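Local coordinates for chemotaxis signal transduction protein (Thermoanaerobacter tengcongensis, PDB 2QDL) that probably serves as the CheW adaptor of bacterial chemotaxis, a scaffold that couples chemoreceptors to the histidine kinase CheA, at residues E33-V38 against G52-R57; I64-R69 against H142-V147; E102-D107 against A129-K134. All coordinates share one frame; numbering follows the deposited sequence.

Read from the N terminus, the chain first closes a short loop at contact 1, where strand 33-36 and the residues after it meet strand 50-56 after an excursion of 13 residues. Contact 2 opens next, at the end of strand 59-65, and is completed only by residues 142-147, so its loop takes in most of the second half of the fold. Nested inside that loop is contact 3, which closes a loop of 21 residues where strand 91-106 faces strand 125-131. Contacts 1 and 3 lie on opposite sides of the chain's centre, whereas contact 2, nearer the middle, brings the C-terminal part back onto the strand that follows contact 1 in the same curled sheet.

Contact 1 of 3, residues E33-V38 against G52-R57; sequences EVVKDV and GIINLR
Glu33 and Arg57 form a salt bridge at one end of this contact, and Val35 packs on Ile54 and Leu56 beside it. Strands 33-36 and 50-56 belong to the curled beta-barrel architecture of the CheW fold; segments 33-36 and 52-56 cross at 107° and are joined here by side chains, while strands 59-65 and 82-88 supply their backbone partners.

The Glu33 side chain can be followed outward. Its CB already points toward 52-57, and CG is tucked between the backbone N and the carbonyl carbon (chi1 72°), from where the extended chain carries the carboxylate across. On the way Glu33 CD passes Leu56 CD2 at 3.8 Å, an apolar neighbour to the charged group. Glu33 OE1 then accepts from Arg57 NH2 at 2.6 Å. Glu33 OE2 takes the same nitrogen, NH2 of Arg57, at 3.0 Å, and a weak third bond comes from Arg57 NH1 to Glu33 OE2 at 3.3 Å. Both oxygens receive NH2 on their syn lone pairs, and the two flat groups lie only 13° from coplanar, so NH2 sits in the mouth of the carboxylate. Arginine suits this place because its long chain, bent at chi3, can turn the guanidinium edge back to meet glutamate while Leu56 CG lies over one face, toward its rim.

Beyond the charges the contact is aliphatic. Val35 CG1 meets Leu56 CD1 tip to tip at 4.1 Å, and Val35 CG2 reaches Ile54 CD1 at 4.2 Å. The two branches of Val35 let one residue touch both neighbours at once, and Ile83 and Ile61 extend the same apolar layer. At the far end Asp37 centres an inverse gamma turn, after which the carbonyl O of Val38 comes within 4.1 Å of Ile54 CG2.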
loop_
_atom_site.group_PDB
_atom_site.type_symbol
_atom_site.label_atom_id
_atom_site.label_comp_id
_atom_site.label_asym_id
_atom_site.label_seq_id
_atom_site.Cartn_x
_atom_site.Cartn_y
_atom_site.Cartn_z
ATOM N N GLU A 33 10.699 2.228 1.490
ATOM C CA GLU A 33 11.042 2.247 2.887
ATOM C C GLU A 33 9.771 2.222 3.725
ATOM O O GLU A 33 8.657 2.308 3.201
ATOM C CB GLU A 33 11.994 3.427 3.253
ATOM C CG GLU A 33 11.446 4.799 3.261
ATOM C CD GLU A 33 12.528 5.886 3.369
ATOM O OE1 GLU A 33 12.927 6.403 2.315
ATOM O OE2 GLU A 33 12.961 6.228 4.492
ATOM N N VAL A 34 9.962 2.049 5.023
ATOM C CA VAL A 34 8.884 2.004 5.961
ATOM C C VAL A 34 9.272 2.926 7.112
ATOM O O VAL A 34 10.287 2.691 7.790
ATOM C CB VAL A 34 8.680 0.583 6.526
ATOM C CG1 VAL A 34 7.486 0.575 7.453
ATOM C CG2 VAL A 34 8.498 -0.455 5.400
ATOM N N VAL A 35 8.474 3.965 7.327
ATOM C CA VAL A 35 8.717 4.913 8.427
ATOM C C VAL A 35 7.619 4.779 9.479
ATOM O O VAL A 35 6.562 4.252 9.195
ATOM C CB VAL A 35 8.850 6.403 7.915
ATOM C CG1 VAL A 35 9.978 6.537 6.858
ATOM C CG2 VAL A 35 7.589 6.893 7.329
ATOM N N LYS A 36 7.855 5.251 10.693
ATOM C CA LYS A 36 6.758 5.302 11.684
ATOM C C LYS A 36 5.554 6.246 11.365
ATOM O O LYS A 36 5.728 7.326 10.752
ATOM C CB LYS A 36 7.308 5.568 13.069
ATOM C CG LYS A 36 8.164 4.399 13.522
ATOM C CD LYS A 36 8.734 4.662 14.897
ATOM C CE LYS A 36 9.629 3.550 15.371
ATOM N NZ LYS A 36 10.621 4.172 16.301
ATOM N N ASP A 37 4.349 5.813 11.788
ATOM C CA ASP A 37 3.097 6.558 11.601
ATOM C C ASP A 37 3.023 7.694 12.626
ATOM O O ASP A 37 2.217 7.648 13.559
ATOM C CB ASP A 37 1.879 5.625 11.738
ATOM C CG ASP A 37 0.523 6.354 11.592
ATOM O OD1 ASP A 37 0.512 7.577 11.398
ATOM O OD2 ASP A 37 -0.546 5.698 11.661
ATOM N N VAL A 38 3.873 8.702 12.447
ATOM C CA VAL A 38 3.920 9.865 13.337
ATOM C C VAL A 38 4.242 11.175 12.583
ATOM O O VAL A 38 4.888 11.178 11.506
ATOM C CB VAL A 38 4.891 9.657 14.564
ATOM C CG1 VAL A 38 5.078 10.951 15.336
ATOM C CG2 VAL A 38 4.343 8.608 15.510
ATOM N N GLY A 52 -2.537 13.734 5.164
ATOM C CA GLY A 52 -1.667 14.880 5.246
ATOM C C GLY A 52 -0.319 14.654 4.640
ATOM O O GLY A 52 -0.166 13.887 3.699
ATOM N N ILE A 53 0.673 15.327 5.189
ATOM C CA ILE A 53 1.992 15.197 4.665
ATOM C C ILE A 53 3.011 14.923 5.747
ATOM O O ILE A 53 2.808 15.256 6.910
ATOM C CB ILE A 53 2.390 16.434 3.773
ATOM C CG1 ILE A 53 1.579 16.444 2.481
ATOM C CG2 ILE A 53 3.830 16.341 3.352
ATOM C CD1 ILE A 53 1.684 17.742 1.723
ATOM N N ILE A 54 4.099 14.281 5.346
ATOM C CA ILE A 54 5.279 14.136 6.194
ATOM C C ILE A 54 6.491 14.814 5.525
ATOM O O ILE A 54 6.581 14.944 4.299
ATOM C CB ILE A 54 5.598 12.646 6.549
ATOM C CG1 ILE A 54 5.772 11.794 5.275
ATOM C CG2 ILE A 54 4.525 12.078 7.501
ATOM C CD1 ILE A 54 6.492 10.478 5.522
ATOM N N ASN A 55 7.403 15.273 6.363
ATOM C CA ASN A 55 8.647 15.832 5.906
ATOM C C ASN A 55 9.700 14.769 6.102
ATOM O O ASN A 55 10.130 14.519 7.238
ATOM C CB ASN A 55 9.004 17.084 6.714
ATOM C CG ASN A 55 10.400 17.576 6.416
ATOM O OD1 ASN A 55 11.024 17.119 5.490
ATOM N ND2 ASN A 55 10.883 18.511 7.202
ATOM N N LEU A 56 10.086 14.114 5.021
ATOM C CA LEU A 56 11.041 13.016 5.141
ATOM C C LEU A 56 12.355 13.433 4.511
ATOM O O LEU A 56 12.429 13.557 3.308
ATOM C CB LEU A 56 10.497 11.732 4.499
ATOM C CG LEU A 56 11.422 10.519 4.587
ATOM C CD1 LEU A 56 11.696 10.155 6.046
ATOM C CD2 LEU A 56 10.860 9.323 3.829
ATOM N N ARG A 57 13.361 13.700 5.347
ATOM C CA ARG A 57 14.683 14.180 4.901
ATOM C C ARG A 57 14.615 15.399 3.966
ATOM O O ARG A 57 15.366 15.477 2.993
ATOM C CB ARG A 57 15.481 13.039 4.231
ATOM C CG ARG A 57 15.833 11.905 5.170
ATOM C CD ARG A 57 16.780 10.863 4.499
ATOM N NE ARG A 57 16.023 10.021 3.597
ATOM C CZ ARG A 57 15.349 8.917 3.942
ATOM N NH1 ARG A 57 15.351 8.464 5.182
ATOM N NH2 ARG A 57 14.664 8.268 3.024
#

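Contact 2 of 3, residues I64-R69 against H142-V147; sequences IDLKKR and HFLFEV
Arg69 and Leu144 bring their CA atoms to 7.6 Å, where the junction of strand 59-65 with helix 66-70 faces a type I beta turn from Phe143 to Glu146. Arginine suits the spot because its N-H groups can reach several carbonyls of the turn at once. With CG anti to the backbone N (chi1 -172°) and a bend at chi2, the chain brings Arg69 NE within 2.6 Å of Leu144 O, tilted 27° from that carbonyl's plane. Arg69 NH2 donates to Glu146 O at 2.9 Å, from above its carbonyl plane, and adds weak bonds to the oxygens of Leu144 and Phe143. Thus the C-terminal part of the CheW-like fold is docked back onto the sheet, with Phe49 in a cation-pi contact with Arg69. A leucine in its place would probably leave the Leu144 and Glu146 carbonyls without these donors and the turn less firmly tied to the helix. The remaining packing is apolar: Ile64 CD1 touches Leu144 CB at 4.2 Å, and Phe145 crosses Ile64 obliquely, its CZ 4.1 Å from Ile64 CB. Leu66 CD2 meets Leu144 CD1 at 4.3 Å, while Asp65 N-caps the helix, its OD1 accepting from Lys68 N.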
loop_
_atom_site.group_PDB
_atom_site.type_symbol
_atom_site.label_atom_id
_atom_site.label_comp_id
_atom_site.label_asym_id
_atom_site.label_seq_id
_atom_site.Cartn_x
_atom_site.Cartn_y
_atom_site.Cartn_z
ATOM N N ILE A 64 -1.589 8.826 2.413
ATOM C CA ILE A 64 -2.973 8.394 2.287
ATOM C C ILE A 64 -3.299 7.410 3.412
ATOM O O ILE A 64 -2.482 6.543 3.782
ATOM C CB ILE A 64 -3.233 7.766 0.872
ATOM C CG1 ILE A 64 -4.643 7.213 0.738
ATOM C CG2 ILE A 64 -2.315 6.612 0.614
ATOM C CD1 ILE A 64 -5.074 7.098 -0.720
ATOM N N ASP A 65 -4.502 7.573 3.954
ATOM C CA ASP A 65 -5.089 6.613 4.851
ATOM C C ASP A 65 -5.872 5.655 3.971
ATOM O O ASP A 65 -6.894 6.039 3.398
ATOM C CB ASP A 65 -5.960 7.305 5.933
ATOM C CG ASP A 65 -6.601 6.287 6.915
ATOM O OD1 ASP A 65 -7.137 5.253 6.449
ATOM O OD2 ASP A 65 -6.602 6.528 8.129
ATOM N N LEU A 66 -5.350 4.429 3.812
ATOM C CA LEU A 66 -5.958 3.387 2.952
ATOM C C LEU A 66 -7.353 2.953 3.394
ATOM O O LEU A 66 -8.197 2.648 2.556
ATOM C CB LEU A 66 -5.044 2.148 2.839
ATOM C CG LEU A 66 -3.655 2.358 2.225
ATOM C CD1 LEU A 66 -2.865 1.045 2.233
ATOM C CD2 LEU A 66 -3.752 2.927 0.786
ATOM N N LYS A 67 -7.601 2.904 4.699
ATOM C CA LYS A 67 -8.936 2.552 5.213
ATOM C C LYS A 67 -9.981 3.549 4.755
ATOM O O LYS A 67 -11.074 3.142 4.357
ATOM C CB LYS A 67 -8.945 2.464 6.727
ATOM C CG LYS A 67 -8.093 1.328 7.305
ATOM C CD LYS A 67 -8.037 1.481 8.810
ATOM C CE LYS A 67 -6.816 0.796 9.364
ATOM N NZ LYS A 67 -6.580 1.112 10.801
ATOM N N LYS A 68 -9.623 4.840 4.760
ATOM C CA LYS A 68 -10.507 5.901 4.282
ATOM C C LYS A 68 -10.641 5.869 2.758
ATOM O O LYS A 68 -11.734 6.100 2.203
ATOM C CB LYS A 68 -9.997 7.263 4.734
ATOM C CG LYS A 68 -9.894 7.405 6.216
ATOM C CD LYS A 68 -9.488 8.846 6.603
ATOM C CE LYS A 68 -9.254 8.922 8.081
ATOM N NZ LYS A 68 -8.836 10.274 8.443
ATOM N N ARG A 69 -9.545 5.548 2.084
ATOM C CA ARG A 69 -9.576 5.367 0.631
ATOM C C ARG A 69 -10.435 4.163 0.197
ATOM O O ARG A 69 -11.198 4.262 -0.777
ATOM C CB ARG A 69 -8.142 5.239 0.088
ATOM C CG ARG A 69 -8.029 5.246 -1.409
ATOM C CD ARG A 69 -8.777 6.467 -1.992
ATOM N NE ARG A 69 -8.289 6.911 -3.295
ATOM C CZ ARG A 69 -9.061 7.503 -4.202
ATOM N NH1 ARG A 69 -10.339 7.716 -3.945
ATOM N NH2 ARG A 69 -8.559 7.895 -5.355
ATOM N N HIS A 142 -1.352 2.626 -8.715
ATOM C CA HIS A 142 -1.578 3.619 -9.765
ATOM C C HIS A 142 -2.563 4.765 -9.425
ATOM O O HIS A 142 -2.200 5.943 -9.512
ATOM C CB HIS A 142 -2.026 2.907 -11.052
ATOM C CG HIS A 142 -1.938 3.761 -12.276
ATOM N ND1 HIS A 142 -2.085 3.256 -13.548
ATOM C CD2 HIS A 142 -1.689 5.086 -12.424
ATOM C CE1 HIS A 142 -1.946 4.237 -14.423
ATOM N NE2 HIS A 142 -1.713 5.356 -13.764
ATOM N N PHE A 143 -3.796 4.414 -9.061
ATOM C CA PHE A 143 -4.858 5.398 -8.887
ATOM C C PHE A 143 -5.191 5.813 -7.450
ATOM O O PHE A 143 -6.224 6.461 -7.222
ATOM C CB PHE A 143 -6.136 4.899 -9.564
ATOM C CG PHE A 143 -5.914 4.395 -10.981
ATOM C CD1 PHE A 143 -5.487 5.263 -11.988
ATOM C CD2 PHE A 143 -6.106 3.047 -11.288
ATOM C CE1 PHE A 143 -5.273 4.796 -13.297
ATOM C CE2 PHE A 143 -5.886 2.551 -12.599
ATOM C CZ PHE A 143 -5.471 3.430 -13.602
ATOM N N LEU A 144 -4.342 5.448 -6.490
ATOM C CA LEU A 144 -4.624 5.741 -5.087
ATOM C C LEU A 144 -4.941 7.221 -4.820
ATOM O O LEU A 144 -5.813 7.530 -4.006
ATOM C CB LEU A 144 -3.520 5.223 -4.146
ATOM C CG LEU A 144 -3.447 3.696 -3.983
ATOM C CD1 LEU A 144 -2.179 3.318 -3.146
ATOM C CD2 LEU A 144 -4.742 3.152 -3.351
ATOM N N PHE A 145 -4.280 8.110 -5.560
ATOM C CA PHE A 145 -4.412 9.554 -5.372
ATOM C C PHE A 145 -5.339 10.229 -6.386
ATOM O O PHE A 145 -5.558 11.437 -6.307
ATOM C CB PHE A 145 -3.018 10.231 -5.430
ATOM C CG PHE A 145 -2.204 10.010 -4.196
ATOM C CD1 PHE A 145 -2.261 10.917 -3.139
ATOM C CD2 PHE A 145 -1.410 8.864 -4.066
ATOM C CE1 PHE A 145 -1.534 10.700 -1.983
ATOM C CE2 PHE A 145 -0.687 8.628 -2.916
ATOM C CZ PHE A 145 -0.733 9.544 -1.870
ATOM N N GLU A 146 -5.862 9.466 -7.342
ATOM C CA GLU A 146 -6.660 10.046 -8.409
ATOM C C GLU A 146 -8.108 10.287 -7.988
ATOM O O GLU A 146 -8.882 9.345 -7.818
ATOM C CB GLU A 146 -6.576 9.228 -9.708
ATOM C CG GLU A 146 -6.598 10.141 -10.957
ATOM C CD GLU A 146 -6.720 9.388 -12.265
ATOM O OE1 GLU A 146 -5.851 8.534 -12.554
ATOM O OE2 GLU A 146 -7.684 9.657 -13.020
ATOM N N VAL A 147 -8.433 11.568 -7.823
ATOM C CA VAL A 147 -9.752 12.059 -7.427
ATOM C C VAL A 147 -10.455 12.606 -8.670
ATOM O O VAL A 147 -10.020 13.618 -9.244
ATOM C CB VAL A 147 -9.629 13.208 -6.392
ATOM C CG1 VAL A 147 -10.993 13.721 -5.986
ATOM C CG2 VAL A 147 -8.842 12.763 -5.171
#

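Contact 3 of 3, residues E102-D107 against A129-K134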
loop_
_atom_site.group_PDB
_atom_site.type_symbol
_atom_site.label_atom_id
_atom_site.label_comp_id
_atom_site.label_asym_id
_atom_site.label_seq_id
_atom_site.Cartn_x
_atom_site.Cartn_y
_atom_site.Cartn_z
ATOM N N GLU A 102 4.657 -9.657 7.954
ATOM C CA GLU A 102 5.617 -10.592 7.390
ATOM C C GLU A 102 6.032 -10.228 5.984
ATOM O O GLU A 102 5.492 -9.293 5.383
ATOM C CB GLU A 102 5.078 -12.033 7.452
ATOM C CG GLU A 102 3.873 -12.330 6.618
ATOM C CD GLU A 102 3.231 -13.681 6.973
ATOM O OE1 GLU A 102 3.943 -14.621 7.375
ATOM O OE2 GLU A 102 1.999 -13.794 6.840
ATOM N N VAL A 103 7.033 -10.953 5.506
ATOM C CA VAL A 103 7.526 -10.889 4.158
ATOM C C VAL A 103 7.482 -12.328 3.643
ATOM O O VAL A 103 8.234 -13.191 4.101
ATOM C CB VAL A 103 8.978 -10.330 4.056
ATOM C CG1 VAL A 103 9.444 -10.326 2.610
ATOM C CG2 VAL A 103 9.063 -8.916 4.631
ATOM N N ILE A 104 6.574 -12.585 2.709
ATOM C CA ILE A 104 6.401 -13.940 2.208
ATOM C C ILE A 104 6.747 -14.131 0.726
ATOM O O ILE A 104 6.434 -13.288 -0.089
ATOM C CB ILE A 104 4.991 -14.511 2.518
ATOM C CG1 ILE A 104 3.889 -13.628 1.970
ATOM C CG2 ILE A 104 4.823 -14.713 4.033
ATOM C CD1 ILE A 104 2.560 -14.259 2.185
ATOM N N PRO A 105 7.395 -15.270 0.406
ATOM C CA PRO A 105 7.676 -15.659 -0.969
ATOM C C PRO A 105 6.453 -16.317 -1.570
ATOM O O PRO A 105 5.753 -17.066 -0.893
ATOM C CB PRO A 105 8.791 -16.689 -0.811
ATOM C CG PRO A 105 8.459 -17.373 0.511
ATOM C CD PRO A 105 7.880 -16.276 1.383
ATOM N N ILE A 106 6.174 -16.033 -2.831
ATOM C CA ILE A 106 5.015 -16.638 -3.465
ATOM C C ILE A 106 5.257 -16.840 -4.938
ATOM O O ILE A 106 5.999 -16.076 -5.576
ATOM C CB ILE A 106 3.695 -15.814 -3.262
ATOM C CG1 ILE A 106 3.779 -14.465 -3.966
ATOM C CG2 ILE A 106 3.407 -15.603 -1.777
ATOM C CD1 ILE A 106 2.420 -13.817 -4.126
ATOM N N ASP A 107 4.597 -17.843 -5.490
ATOM C CA ASP A 107 4.574 -18.019 -6.945
ATOM C C ASP A 107 3.664 -16.952 -7.580
ATOM O O ASP A 107 2.460 -16.902 -7.332
ATOM C CB ASP A 107 4.049 -19.406 -7.273
ATOM C CG ASP A 107 4.294 -19.814 -8.704
ATOM O OD1 ASP A 107 4.478 -18.952 -9.628
ATOM O OD2 ASP A 107 4.300 -21.054 -8.885
ATOM N N ALA A 129 -3.686 -12.952 -3.950
ATOM C CA ALA A 129 -2.817 -14.033 -3.543
ATOM C C ALA A 129 -3.455 -14.748 -2.354
ATOM O O ALA A 129 -4.356 -14.230 -1.691
ATOM C CB ALA A 129 -1.444 -13.472 -3.172
ATOM N N LYS A 130 -3.015 -15.961 -2.080
ATOM C CA LYS A 130 -3.636 -16.717 -0.984
ATOM C C LYS A 130 -2.602 -17.392 -0.073
ATOM O O LYS A 130 -1.849 -18.282 -0.504
ATOM C CB LYS A 130 -4.688 -17.699 -1.531
ATOM C CG LYS A 130 -5.792 -17.037 -2.424
ATOM C CD LYS A 130 -7.073 -17.857 -2.442
ATOM C CE LYS A 130 -6.756 -19.371 -2.577
ATOM N NZ LYS A 130 -7.889 -20.291 -2.210
ATOM N N THR A 131 -2.564 -16.950 1.182
ATOM C CA THR A 131 -1.495 -17.353 2.099
ATOM C C THR A 131 -2.025 -17.864 3.424
ATOM O O THR A 131 -2.986 -17.295 3.954
ATOM C CB THR A 131 -0.564 -16.167 2.379
ATOM O OG1 THR A 131 0.225 -15.915 1.203
ATOM C CG2 THR A 131 0.353 -16.437 3.615
ATOM N N ASP A 132 -1.358 -18.891 3.978
ATOM C CA ASP A 132 -1.916 -19.694 5.061
ATOM C C ASP A 132 -3.288 -20.143 4.570
ATOM O O ASP A 132 -3.410 -20.787 3.517
ATOM C CB ASP A 132 -2.061 -18.874 6.355
ATOM C CG ASP A 132 -0.888 -19.050 7.311
ATOM O OD1 ASP A 132 -0.481 -20.214 7.548
ATOM O OD2 ASP A 132 -0.398 -18.019 7.841
ATOM N N ASP A 133 -4.308 -19.759 5.331
ATOM C CA ASP A 133 -5.699 -19.936 4.954
ATOM C C ASP A 133 -6.310 -18.529 4.750
ATOM O O ASP A 133 -7.504 -18.291 4.997
ATOM C CB ASP A 133 -6.411 -20.689 6.083
ATOM C CG ASP A 133 -7.547 -21.562 5.586
ATOM O OD1 ASP A 133 -8.109 -21.287 4.492
ATOM O OD2 ASP A 133 -7.884 -22.528 6.314
ATOM N N LYS A 134 -5.463 -17.614 4.276
ATOM C CA LYS A 134 -5.782 -16.193 4.167
ATOM C C LYS A 134 -5.886 -15.742 2.708
ATOM O O LYS A 134 -5.264 -16.336 1.801
ATOM C CB LYS A 134 -4.687 -15.358 4.858
ATOM C CG LYS A 134 -4.462 -15.656 6.343
ATOM C CD LYS A 134 -5.461 -14.934 7.249
ATOM C CE LYS A 134 -5.002 -14.978 8.691
ATOM N NZ LYS A 134 -5.334 -16.288 9.313
#
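Ile104 of strand 91-106 and Thr131 of strand 125-131 make the leading contact here, a mixed one, and Ile106 with Ala129 is the purely apolar pair. Segments 102-106 and 129-131 cross at 115°, their axes 9.3 Å apart at closest approach, so they meet through side chains; each finds its backbone partners elsewhere in the barrel-like sheet, on strands 12-19 and 134-139. In the apolar pair Ile106 CD1 reaches over to Ala129 CB at 4.0 Å, and the small alanine suits a place where a long isoleucine arrives. Ile111 touches both residues.

Mixed contacts centre on Thr131. Ile104 meets it tip to tip: with CG1 between the backbone N and the carbonyl carbon (chi1 56°), Ile104 CD1 lies 3.4 Å from Thr131 CG2, tighter than usual for two carbons. Ile104 CD1 is also 3.0 Å from Thr131 OG1.

Polar interactions stay at the margin. Thr131 N donates to Lys134 O at 2.8 Å, within the tight hairpin turn that leads into strand 134-139, where exposed Asp132 and Asp133 suit a solvent-facing bend. Glu102 OE2 stands 5.0 Å from Asp132 OD2, a pair of like charges that would probably repel somewhat.

Chemically, then, no side-chain hydrogen bond is found between the two segments, so carbon contacts and the close Ile104-Thr131 approach join them.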